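Local atomic coordinates of nucleoporin NUP82 (Chaetomium thermophilum, PDB entry 5CWW), a protein that probably serves as a structural component of the nuclear pore complex and a docking or interaction partner for nuclear transport factors. Residues V254-F259 and K390-I395; M491-A496 and A563-I568; T558-A563 and S579-D584. All blocks are in the same frame, centred on the assembly; numbering follows the deposited sequence.

In the fold
This N-terminal part is a beta-propeller, and its three contacts illustrate how blades are joined and how one is tied to its entering loop. Contacts 1 and 2 both join inner strands of neighbouring blades, and touch through Asp391 and Phe492, where the second blade of contact 1 meets the first of contact 2. Contact 1 is buried near the centre of the chain and is mostly apolar, with one bridging water. Contact 2, also largely buried, adds serine hydroxyls and another water to a methionine contact. Contact 3 is partly buried, its centre about 22 Å from the centre of the chain; it shares Ala563 with contact 2 but works within one blade, through direct hydrogen bonds to strand 576-580.

Contact 1: V254-F259 and K390-I395; sequences VAAACF and KDIYVI
With its SG turned between the backbone N and the carbonyl carbon (chi1 67°), Cys258 aims sulfur at the strand opposite, where Val394, its CG1 anti to the backbone N, presents CG2 to it. The two meet at 3.6 Å between Cys258 SG and Val394 CG2. Strands 254-258 and 390-395 are the inner strands of adjacent beta-propeller blades; they run nearly parallel, 17° apart, yet are not neighbours in one sheet, and their backbones do not pair directly. Side chains fill the seam instead. Ile392 sends CG1 anti to its own N (chi1 -179°), which leaves CG2 as the branch that reaches across: it lies 3.7 Å from Ala256 O and 4.0 Å from Cys258 SG. The sulfur thus rests against methyls of both branched residues, Ile392 and Val394.

Toward the N-terminal ends of both strands, Ala256 CB touches Asp391 OD1 at 3.6 Å. That same oxygen accepts from Ile392 N, a bond of 2.7 Å between Ile392 N and Asp391 OD1 that comes from the anti side of the carboxylate and is tilted out of its plane. The other oxygen, OD2, makes a salt bridge with Arg47 and accepts from Phe492 N, so both carboxylate oxygens are engaged. Classic beta bulges mark both strands at this level, Ala255 and Ala256 facing Ala275, and Lys390 and Asp391 facing Leu431. At the C-terminal side the seam is bridged by solvent: water 1 donates to Phe259 O at 2.8 Å and accepts from Val394 N at 3.0 Å.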
ATOM      1  N   VAL B 254       2.959   2.522  -7.045  1.00 49.36           N
ATOM      2  CA  VAL B 254       2.304   1.698  -6.033  1.00 46.70           C
ATOM      3  C   VAL B 254       1.165   0.886  -6.631  1.00 46.70           C
ATOM      4  O   VAL B 254       0.335   1.415  -7.372  1.00 47.04           O
ATOM      5  CB  VAL B 254       1.751   2.555  -4.876  1.00 45.55           C
ATOM      6  CG1 VAL B 254       1.109   1.672  -3.805  1.00 46.80           C
ATOM      7  CG2 VAL B 254       2.861   3.403  -4.267  1.00 43.69           C
ATOM      8  N   ALA B 255       1.143  -0.405  -6.303  1.00 45.63           N
ATOM      9  CA  ALA B 255       0.054  -1.292  -6.697  1.00 46.24           C
ATOM     10  C   ALA B 255      -1.000  -1.351  -5.598  1.00 46.32           C
ATOM     11  O   ALA B 255      -2.195  -1.301  -5.873  1.00 47.05           O
ATOM     12  CB  ALA B 255       0.580  -2.683  -6.997  1.00 46.48           C
ATOM     13  N   ALA B 256      -0.551  -1.460  -4.352  1.00 44.99           N
ATOM     14  CA  ALA B 256      -1.462  -1.505  -3.216  1.00 44.16           C
ATOM     15  C   ALA B 256      -0.715  -1.332  -1.902  1.00 43.39           C
ATOM     16  O   ALA B 256       0.497  -1.527  -1.830  1.00 43.40           O
ATOM     17  CB  ALA B 256      -2.241  -2.814  -3.205  1.00 45.29           C
ATOM     18  N   ALA B 257      -1.460  -0.975  -0.863  1.00 43.34           N
ATOM     19  CA  ALA B 257      -0.908  -0.821   0.473  1.00 43.51           C
ATOM     20  C   ALA B 257      -1.907  -1.343   1.494  1.00 44.28           C
ATOM     21  O   ALA B 257      -3.116  -1.331   1.255  1.00 45.69           O
ATOM     22  CB  ALA B 257      -0.573   0.626   0.753  1.00 42.22           C
ATOM     23  N   CYS B 258      -1.399  -1.810   2.629  1.00 45.02           N
ATOM     24  CA  CYS B 258      -2.267  -2.298   3.686  1.00 46.08           C
ATOM     25  C   CYS B 258      -1.603  -2.184   5.048  1.00 43.51           C
ATOM     26  O   CYS B 258      -0.377  -2.109   5.152  1.00 42.90           O
ATOM     27  CB  CYS B 258      -2.657  -3.753   3.418  1.00 47.55           C
ATOM     28  SG  CYS B 258      -1.275  -4.906   3.521  1.00 48.17           S
ATOM     29  N   PHE B 259      -2.435  -2.135   6.084  1.00 43.11           N
ATOM     30  CA  PHE B 259      -1.988  -2.360   7.448  1.00 42.94           C
ATOM     31  C   PHE B 259      -2.206  -3.830   7.765  1.00 45.30           C
ATOM     32  O   PHE B 259      -3.064  -4.473   7.154  1.00 46.39           O
ATOM     33  CB  PHE B 259      -2.750  -1.487   8.446  1.00 42.65           C
ATOM     34  CG  PHE B 259      -2.324  -0.050   8.445  1.00 43.40           C
ATOM     35  CD1 PHE B 259      -1.122   0.330   9.018  1.00 43.18           C
ATOM     36  CD2 PHE B 259      -3.130   0.924   7.884  1.00 43.82           C
ATOM     37  CE1 PHE B 259      -0.724   1.655   9.021  1.00 43.84           C
ATOM     38  CE2 PHE B 259      -2.739   2.254   7.887  1.00 43.74           C
ATOM     39  CZ  PHE B 259      -1.532   2.617   8.456  1.00 44.72           C
ATOM     40  N   LYS B 390       0.216  -6.906  -7.875  1.00 49.35           N
ATOM     41  CA  LYS B 390      -1.072  -6.235  -8.013  1.00 47.22           C
ATOM     42  C   LYS B 390      -1.796  -6.083  -6.680  1.00 47.87           C
ATOM     43  O   LYS B 390      -2.691  -5.251  -6.550  1.00 48.65           O
ATOM     44  CB  LYS B 390      -1.951  -6.998  -9.008  1.00 48.88           C
ATOM     45  CG  LYS B 390      -1.508  -6.832 -10.458  1.00 50.79           C
ATOM     46  CD  LYS B 390      -1.775  -5.414 -10.969  1.00 53.62           C
ATOM     47  CE  LYS B 390      -0.958  -5.077 -12.206  1.00 57.38           C
ATOM     48  NZ  LYS B 390      -1.293  -5.959 -13.354  1.00 60.35           N
ATOM     49  N   ASP B 391      -1.413  -6.879  -5.688  1.00 48.98           N
ATOM     50  CA  ASP B 391      -1.989  -6.725  -4.358  1.00 48.40           C
ATOM     51  C   ASP B 391      -1.052  -7.235  -3.276  1.00 47.21           C
ATOM     52  O   ASP B 391      -0.132  -8.008  -3.541  1.00 48.44           O
ATOM     53  CB  ASP B 391      -3.326  -7.460  -4.258  1.00 50.04           C
ATOM     54  CG  ASP B 391      -4.268  -6.828  -3.243  1.00 50.97           C
ATOM     55  OD1 ASP B 391      -3.819  -5.972  -2.453  1.00 50.36           O
ATOM     56  OD2 ASP B 391      -5.461  -7.199  -3.226  1.00 52.31           O
ATOM     57  N   ILE B 392      -1.296  -6.780  -2.053  1.00 44.61           N
ATOM     58  CA  ILE B 392      -0.531  -7.213  -0.896  1.00 44.49           C
ATOM     59  C   ILE B 392      -1.486  -7.406   0.274  1.00 45.37           C
ATOM     60  O   ILE B 392      -2.420  -6.625   0.459  1.00 45.49           O
ATOM     61  CB  ILE B 392       0.578  -6.203  -0.528  1.00 43.72           C
ATOM     62  CG1 ILE B 392       1.383  -6.708   0.673  1.00 43.68           C
ATOM     63  CG2 ILE B 392      -0.018  -4.816  -0.259  1.00 42.80           C
ATOM     64  CD1 ILE B 392       2.655  -5.929   0.938  1.00 43.95           C
ATOM     65  N   TYR B 393      -1.254  -8.460   1.048  1.00 46.36           N
ATOM     66  CA  TYR B 393      -2.095  -8.783   2.193  1.00 45.10           C
ATOM     67  C   TYR B 393      -1.230  -9.315   3.322  1.00 43.99           C
ATOM     68  O   TYR B 393      -0.544 -10.324   3.165  1.00 45.36           O
ATOM     69  CB  TYR B 393      -3.164  -9.805   1.808  1.00 46.16           C
ATOM     70  CG  TYR B 393      -3.971 -10.317   2.977  1.00 48.08           C
ATOM     71  CD1 TYR B 393      -4.912  -9.511   3.602  1.00 49.06           C
ATOM     72  CD2 TYR B 393      -3.798 -11.611   3.450  1.00 49.70           C
ATOM     73  CE1 TYR B 393      -5.654  -9.979   4.671  1.00 50.43           C
ATOM     74  CE2 TYR B 393      -4.536 -12.087   4.516  1.00 52.10           C
ATOM     75  CZ  TYR B 393      -5.463 -11.267   5.123  1.00 52.85           C
ATOM     76  OH  TYR B 393      -6.196 -11.739   6.183  1.00 54.11           O
ATOM     77  N   VAL B 394      -1.251  -8.618   4.453  1.00 39.23           N
ATOM     78  CA  VAL B 394      -0.358  -8.927   5.559  1.00 40.25           C
ATOM     79  C   VAL B 394      -1.124  -9.371   6.795  1.00 41.88           C
ATOM     80  O   VAL B 394      -2.005  -8.669   7.283  1.00 40.13           O
ATOM     81  CB  VAL B 394       0.516  -7.717   5.924  1.00 39.42           C
ATOM     82  CG1 VAL B 394       1.498  -8.078   7.039  1.00 40.45           C
ATOM     83  CG2 VAL B 394       1.269  -7.229   4.696  1.00 39.83           C
ATOM     84  N   ILE B 395      -0.774 -10.551   7.291  1.00 44.79           N
ATOM     85  CA  ILE B 395      -1.312 -11.055   8.543  1.00 47.41           C
ATOM     86  C   ILE B 395      -0.301 -10.750   9.638  1.00 46.48           C
ATOM     87  O   ILE B 395       0.776 -11.346   9.684  1.00 48.19           O
ATOM     88  CB  ILE B 395      -1.595 -12.562   8.474  1.00 47.71           C
ATOM     89  CG1 ILE B 395      -2.478 -12.877   7.264  1.00 47.57           C
ATOM     90  CG2 ILE B 395      -2.270 -13.033   9.756  1.00 47.97           C
ATOM     91  CD1 ILE B 395      -2.528 -14.336   6.905  1.00 48.98           C
TER
HETATM   92  O   HOH W   1      -3.410  -6.852   5.648  1.00 43.60           O

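Contact 2: M491-A496 and A563-I568; sequences MFSEDA and AAATSI
Met491 reaches Ala564 with the end of a chain that bends at its last torsion (chi3 -76°), which folds the methyl back over the backbone of the partner. Its SD lies 3.8 Å from Ala564 CB, while CE stands 3.7 Å from Ala564 N. Two residues on, Ser493 carries its hydroxyl anti to its own carbonyl carbon, and this rotamer brings it up to the facing backbone: Ser493 OG comes to 2.8 Å from Ala565 O, at most a weak hydrogen bond, since its one proton may be used elsewhere.

Such a mixture of apolar and polar side chains joins two blades of the propeller, since strand 491-494 is the inner strand of one and 563-568 carries the loop and the first residues of the inner strand of the next. The two run in nearly the same direction, and water fills in where their backbones do not meet. Water 2 donates to Glu494 O at 2.6 Å and accepts from Ser567 N at 2.9 Å, with a weaker bond to Ala565 O.

Ser567 holds the far end. Its OG, anti to the backbone N (chi1 -172°), accepts from Ala496 N at 3.2 Å, and the N-H points almost straight at the oxygen (176°). Ala496 CB rests against the same Ser567 OG at 3.7 Å. An alanine in place of Ser567 is likely to leave the amide of Ala496 without this acceptor and its short segment freer to shift. Beside it the carboxylate of Asp495 is held from elsewhere, OD1 bonding to Thr497 OG1 and Ser498 N, and OD2 to the hydroxyl of Tyr575.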
ATOM      1  N   MET B 491      -7.296  -9.564  -6.743  1.00 52.14           N
ATOM      2  CA  MET B 491      -7.406  -8.889  -5.451  1.00 52.95           C
ATOM      3  C   MET B 491      -7.443  -9.863  -4.278  1.00 51.49           C
ATOM      4  O   MET B 491      -8.024 -10.938  -4.379  1.00 51.32           O
ATOM      5  CB  MET B 491      -8.667  -8.029  -5.417  1.00 56.08           C
ATOM      6  CG  MET B 491      -8.739  -6.970  -6.502  1.00 58.00           C
ATOM      7  SD  MET B 491     -10.384  -6.238  -6.608  1.00 58.06           S
ATOM      8  CE  MET B 491     -11.281  -7.549  -7.433  1.00 56.79           C
ATOM      9  N   PHE B 492      -6.828  -9.470  -3.168  1.00 49.62           N
ATOM     10  CA  PHE B 492      -6.966 -10.198  -1.909  1.00 49.88           C
ATOM     11  C   PHE B 492      -8.241  -9.769  -1.184  1.00 49.76           C
ATOM     12  O   PHE B 492      -8.685  -8.628  -1.317  1.00 50.80           O
ATOM     13  CB  PHE B 492      -5.759  -9.955  -0.998  1.00 49.42           C
ATOM     14  CG  PHE B 492      -4.557 -10.802  -1.318  1.00 49.95           C
ATOM     15  CD1 PHE B 492      -4.673 -12.172  -1.487  1.00 50.07           C
ATOM     16  CD2 PHE B 492      -3.303 -10.222  -1.436  1.00 50.55           C
ATOM     17  CE1 PHE B 492      -3.561 -12.949  -1.773  1.00 50.47           C
ATOM     18  CE2 PHE B 492      -2.188 -10.992  -1.719  1.00 49.85           C
ATOM     19  CZ  PHE B 492      -2.318 -12.360  -1.887  1.00 51.09           C
ATOM     20  N   SER B 493      -8.821 -10.691  -0.423  1.00 50.11           N
ATOM     21  CA  SER B 493      -9.919 -10.377   0.488  1.00 51.28           C
ATOM     22  C   SER B 493      -9.747 -11.176   1.771  1.00 50.78           C
ATOM     23  O   SER B 493      -9.403 -12.354   1.723  1.00 49.43           O
ATOM     24  CB  SER B 493     -11.271 -10.698  -0.144  1.00 55.59           C
ATOM     25  OG  SER B 493     -11.441 -10.021  -1.372  1.00 56.80           O
ATOM     26  N   GLU B 494     -10.001 -10.547   2.913  1.00 53.69           N
ATOM     27  CA  GLU B 494      -9.856 -11.232   4.192  1.00 57.68           C
ATOM     28  C   GLU B 494     -11.060 -12.129   4.462  1.00 57.24           C
ATOM     29  O   GLU B 494     -12.171 -11.848   4.012  1.00 58.70           O
ATOM     30  CB  GLU B 494      -9.678 -10.227   5.334  1.00 65.30           C
ATOM     31  CG  GLU B 494      -9.466 -10.888   6.696  1.00 70.98           C
ATOM     32  CD  GLU B 494      -9.136  -9.896   7.797  1.00 76.03           C
ATOM     33  OE1 GLU B 494      -9.038  -8.683   7.507  1.00 77.83           O
ATOM     34  OE2 GLU B 494      -8.975 -10.335   8.957  1.00 78.46           O
ATOM     35  N   ASP B 495     -10.826 -13.212   5.197  1.00 55.73           N
ATOM     36  CA  ASP B 495     -11.896 -14.101   5.634  1.00 54.68           C
ATOM     37  C   ASP B 495     -12.418 -13.658   6.995  1.00 55.63           C
ATOM     38  O   ASP B 495     -11.639 -13.365   7.903  1.00 55.19           O
ATOM     39  CB  ASP B 495     -11.404 -15.546   5.697  1.00 54.63           C
ATOM     40  CG  ASP B 495     -12.484 -16.510   6.148  1.00 55.14           C
ATOM     41  OD1 ASP B 495     -12.639 -16.698   7.372  1.00 57.22           O
ATOM     42  OD2 ASP B 495     -13.172 -17.081   5.276  1.00 54.93           O
ATOM     43  N   ALA B 496     -13.738 -13.611   7.129  1.00 56.37           N
ATOM     44  CA  ALA B 496     -14.381 -13.108   8.338  1.00 58.88           C
ATOM     45  C   ALA B 496     -14.129 -13.972   9.574  1.00 61.07           C
ATOM     46  O   ALA B 496     -14.202 -13.474  10.698  1.00 62.59           O
ATOM     47  CB  ALA B 496     -15.877 -12.978   8.103  1.00 60.26           C
ATOM     48  N   ALA B 563     -16.440  -8.409  -8.541  1.00 62.35           N
ATOM     49  CA  ALA B 563     -16.256  -7.633  -7.326  1.00 60.09           C
ATOM     50  C   ALA B 563     -15.442  -8.454  -6.333  1.00 58.28           C
ATOM     51  O   ALA B 563     -15.661  -9.659  -6.193  1.00 56.70           O
ATOM     52  CB  ALA B 563     -17.597  -7.244  -6.732  1.00 60.57           C
ATOM     53  N   ALA B 564     -14.490  -7.805  -5.669  1.00 58.81           N
ATOM     54  CA  ALA B 564     -13.648  -8.472  -4.684  1.00 58.37           C
ATOM     55  C   ALA B 564     -14.507  -9.229  -3.681  1.00 58.65           C
ATOM     56  O   ALA B 564     -15.478  -8.687  -3.152  1.00 59.74           O
ATOM     57  CB  ALA B 564     -12.765  -7.466  -3.971  1.00 58.09           C
ATOM     58  N   ALA B 565     -14.145 -10.486  -3.440  1.00 57.76           N
ATOM     59  CA  ALA B 565     -14.911 -11.363  -2.565  1.00 58.09           C
ATOM     60  C   ALA B 565     -15.096 -10.743  -1.186  1.00 57.45           C
ATOM     61  O   ALA B 565     -14.160 -10.189  -0.615  1.00 54.52           O
ATOM     62  CB  ALA B 565     -14.226 -12.715  -2.447  1.00 58.34           C
ATOM     63  N   THR B 566     -16.314 -10.836  -0.664  1.00 60.90           N
ATOM     64  CA  THR B 566     -16.635 -10.322   0.660  1.00 64.07           C
ATOM     65  C   THR B 566     -17.113 -11.465   1.545  1.00 65.01           C
ATOM     66  O   THR B 566     -18.166 -12.053   1.300  1.00 66.56           O
ATOM     67  CB  THR B 566     -17.718  -9.231   0.594  1.00 68.44           C
ATOM     68  OG1 THR B 566     -17.317  -8.213  -0.334  1.00 69.34           O
ATOM     69  CG2 THR B 566     -17.941  -8.610   1.964  1.00 70.36           C
ATOM     70  N   SER B 567     -16.326 -11.784   2.568  1.00 62.53           N
ATOM     71  CA  SER B 567     -16.645 -12.888   3.463  1.00 63.74           C
ATOM     72  C   SER B 567     -17.625 -12.449   4.546  1.00 64.89           C
ATOM     73  O   SER B 567     -17.451 -11.402   5.170  1.00 62.58           O
ATOM     74  CB  SER B 567     -15.371 -13.445   4.102  1.00 63.53           C
ATOM     75  OG  SER B 567     -15.652 -14.626   4.835  1.00 65.61           O
ATOM     76  N   ILE B 568     -18.654 -13.263   4.756  1.00 68.40           N
ATOM     77  CA  ILE B 568     -19.683 -12.984   5.755  1.00 72.01           C
ATOM     78  C   ILE B 568     -19.966 -14.224   6.590  1.00 73.28           C
ATOM     79  O   ILE B 568     -20.155 -15.314   6.051  1.00 73.99           O
ATOM     80  CB  ILE B 568     -20.992 -12.504   5.099  1.00 75.26           C
ATOM     81  CG1 ILE B 568     -20.677 -11.447   4.035  1.00 72.54           C
ATOM     82  CG2 ILE B 568     -21.952 -11.980   6.168  1.00 79.02           C
ATOM     83  CD1 ILE B 568     -21.878 -10.677   3.501  1.00 73.67           C
TER
HETATM   84  O   HOH W   2     -13.845 -10.303   2.819  1.00 46.98           O

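Contact 3: T558-A563 and S579-D584; sequences TQSPLA and SATQTD
Leu562 and Thr581 run alongside each other in the same direction, Leu562 CD2 meeting Thr581 CG2 at 3.8 Å. By contrast, Pro561 and Gln582 meet at a slant, Pro561 CD of the ring coming to 4.2 Å from Gln582 CD. Ser560 sits between these pairs: its OG touches Gln582 CG at 3.4 Å and weakly accepts from Gln582 N.

In the propeller, 558-563 belongs to the loop that leaves strand 548-554 and enters the following blade, whose strand 576-580 it meets here. Ala563 N donates to Ala580 O at 3.0 Å, while Leu562 CA adds a CH...O contact to the same oxygen. Ser579 completes the tie. With OG anti to the backbone N (chi1 -175°), its hydroxyl is directed at the loop and gives its proton to Ala563 O over 2.6 Å, in plane and on a lone pair. Beyond the strand end, Thr581 turns OG1 back to accept from Thr583 N in an ST turn and from Asp584 N at 2.8 Å, which holds OG1 in place while leaving CG2 to lie against Leu562.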
ATOM      1  N   THR B 558     -16.588 -15.255 -20.153  1.00135.98           N
ATOM      2  CA  THR B 558     -17.076 -13.929 -19.797  1.00135.98           C
ATOM      3  C   THR B 558     -15.940 -13.134 -19.161  1.00137.59           C
ATOM      4  O   THR B 558     -15.460 -13.471 -18.078  1.00128.29           O
ATOM      5  CB  THR B 558     -18.274 -14.005 -18.832  1.00139.38           C
ATOM      6  OG1 THR B 558     -19.209 -14.986 -19.300  1.00144.48           O
ATOM      7  CG2 THR B 558     -18.966 -12.657 -18.728  1.00141.24           C
ATOM      8  N   GLN B 559     -15.517 -12.077 -19.846  1.00142.75           N
ATOM      9  CA  GLN B 559     -14.394 -11.262 -19.398  1.00143.92           C
ATOM     10  C   GLN B 559     -14.803 -10.271 -18.311  1.00143.09           C
ATOM     11  O   GLN B 559     -13.995  -9.451 -17.875  1.00143.45           O
ATOM     12  CB  GLN B 559     -13.784 -10.511 -20.584  1.00151.07           C
ATOM     13  CG  GLN B 559     -13.236 -11.424 -21.671  1.00153.61           C
ATOM     14  CD  GLN B 559     -12.677 -10.658 -22.853  1.00156.14           C
ATOM     15  OE1 GLN B 559     -13.108  -9.541 -23.144  1.00156.37           O
ATOM     16  NE2 GLN B 559     -11.714 -11.256 -23.544  1.00157.13           N
ATOM     17  N   SER B 560     -16.058 -10.351 -17.882  1.00124.02           N
ATOM     18  CA  SER B 560     -16.583  -9.460 -16.853  1.00104.69           C
ATOM     19  C   SER B 560     -15.767  -9.555 -15.566  1.00 98.39           C
ATOM     20  O   SER B 560     -15.567 -10.647 -15.042  1.00 87.87           O
ATOM     21  CB  SER B 560     -18.046  -9.790 -16.557  1.00103.89           C
ATOM     22  OG  SER B 560     -18.420  -9.333 -15.270  1.00104.76           O
ATOM     23  N   PRO B 561     -15.291  -8.411 -15.050  1.00 97.47           N
ATOM     24  CA  PRO B 561     -14.549  -8.472 -13.789  1.00 87.87           C
ATOM     25  C   PRO B 561     -15.467  -8.761 -12.609  1.00 84.18           C
ATOM     26  O   PRO B 561     -16.639  -8.385 -12.637  1.00 85.68           O
ATOM     27  CB  PRO B 561     -13.934  -7.077 -13.677  1.00 92.32           C
ATOM     28  CG  PRO B 561     -14.886  -6.200 -14.401  1.00 92.25           C
ATOM     29  CD  PRO B 561     -15.431  -7.026 -15.535  1.00 96.11           C
ATOM     30  N   LEU B 562     -14.934  -9.427 -11.589  1.00 74.47           N
ATOM     31  CA  LEU B 562     -15.712  -9.765 -10.407  1.00 68.72           C
ATOM     32  C   LEU B 562     -15.403  -8.803  -9.270  1.00 63.97           C
ATOM     33  O   LEU B 562     -14.251  -8.418  -9.064  1.00 62.31           O
ATOM     34  CB  LEU B 562     -15.428 -11.204  -9.968  1.00 67.28           C
ATOM     35  CG  LEU B 562     -15.646 -12.289 -11.025  1.00 68.32           C
ATOM     36  CD1 LEU B 562     -15.304 -13.658 -10.457  1.00 67.85           C
ATOM     37  CD2 LEU B 562     -17.077 -12.271 -11.549  1.00 70.66           C
ATOM     38  N   ALA B 563     -16.440  -8.409  -8.541  1.00 62.35           N
ATOM     39  CA  ALA B 563     -16.256  -7.633  -7.326  1.00 60.09           C
ATOM     40  C   ALA B 563     -15.442  -8.454  -6.333  1.00 58.28           C
ATOM     41  O   ALA B 563     -15.661  -9.659  -6.193  1.00 56.70           O
ATOM     42  CB  ALA B 563     -17.597  -7.244  -6.732  1.00 60.57           C
ATOM     43  N   SER B 579     -19.782 -12.109  -4.039  1.00 65.13           N
ATOM     44  CA  SER B 579     -19.146 -11.386  -5.133  1.00 63.41           C
ATOM     45  C   SER B 579     -20.225 -10.987  -6.127  1.00 63.83           C
ATOM     46  O   SER B 579     -21.414 -11.107  -5.832  1.00 65.35           O
ATOM     47  CB  SER B 579     -18.066 -12.238  -5.806  1.00 63.38           C
ATOM     48  OG  SER B 579     -17.372 -11.499  -6.798  1.00 62.81           O
ATOM     49  N   ALA B 580     -19.824 -10.520  -7.304  1.00 61.08           N
ATOM     50  CA  ALA B 580     -20.797 -10.105  -8.305  1.00 62.48           C
ATOM     51  C   ALA B 580     -20.159  -9.870  -9.662  1.00 67.80           C
ATOM     52  O   ALA B 580     -19.011  -9.437  -9.757  1.00 68.31           O
ATOM     53  CB  ALA B 580     -21.519  -8.838  -7.850  1.00 61.00           C
ATOM     54  N   THR B 581     -20.918 -10.165 -10.711  1.00 73.71           N
ATOM     55  CA  THR B 581     -20.546  -9.785 -12.064  1.00 77.09           C
ATOM     56  C   THR B 581     -21.076  -8.378 -12.311  1.00 83.68           C
ATOM     57  O   THR B 581     -21.532  -7.712 -11.381  1.00 80.97           O
ATOM     58  CB  THR B 581     -21.113 -10.755 -13.114  1.00 77.81           C
ATOM     59  OG1 THR B 581     -22.546 -10.725 -13.075  1.00 79.09           O
ATOM     60  CG2 THR B 581     -20.630 -12.174 -12.850  1.00 78.14           C
ATOM     61  N   GLN B 582     -21.018  -7.925 -13.558  1.00 92.80           N
ATOM     62  CA  GLN B 582     -21.541  -6.611 -13.910  1.00 99.33           C
ATOM     63  C   GLN B 582     -23.053  -6.547 -13.709  1.00101.87           C
ATOM     64  O   GLN B 582     -23.618  -5.463 -13.555  1.00102.61           O
ATOM     65  CB  GLN B 582     -21.199  -6.266 -15.362  1.00105.74           C
ATOM     66  CG  GLN B 582     -19.710  -6.207 -15.666  1.00106.63           C
ATOM     67  CD  GLN B 582     -19.042  -4.974 -15.091  1.00108.26           C
ATOM     68  OE1 GLN B 582     -18.915  -4.833 -13.873  1.00107.37           O
ATOM     69  NE2 GLN B 582     -18.614  -4.072 -15.965  1.00109.02           N
ATOM     70  N   THR B 583     -23.697  -7.711 -13.698  1.00102.88           N
ATOM     71  CA  THR B 583     -25.156  -7.790 -13.687  1.00102.31           C
ATOM     72  C   THR B 583     -25.716  -8.687 -12.583  1.00 98.82           C
ATOM     73  O   THR B 583     -26.748  -8.371 -11.991  1.00103.57           O
ATOM     74  CB  THR B 583     -25.683  -8.310 -15.036  1.00105.20           C
ATOM     75  OG1 THR B 583     -25.261  -9.665 -15.227  1.00104.17           O
ATOM     76  CG2 THR B 583     -25.163  -7.452 -16.181  1.00104.81           C
ATOM     77  N   ASP B 584     -25.038  -9.798 -12.309  1.00 94.36           N
ATOM     78  CA  ASP B 584     -25.573 -10.822 -11.413  1.00 88.55           C
ATOM     79  C   ASP B 584     -24.719 -11.017 -10.162  1.00 78.62           C
ATOM     80  O   ASP B 584     -23.531 -10.698 -10.161  1.00 75.38           O
ATOM     81  CB  ASP B 584     -25.691 -12.149 -12.159  1.00 91.72           C
ATOM     82  CG  ASP B 584     -26.427 -12.010 -13.474  1.00 96.83           C
ATOM     83  OD1 ASP B 584     -27.363 -11.189 -13.545  1.00 98.37           O
ATOM     84  OD2 ASP B 584     -26.062 -12.715 -14.437  1.00 99.44           O
TER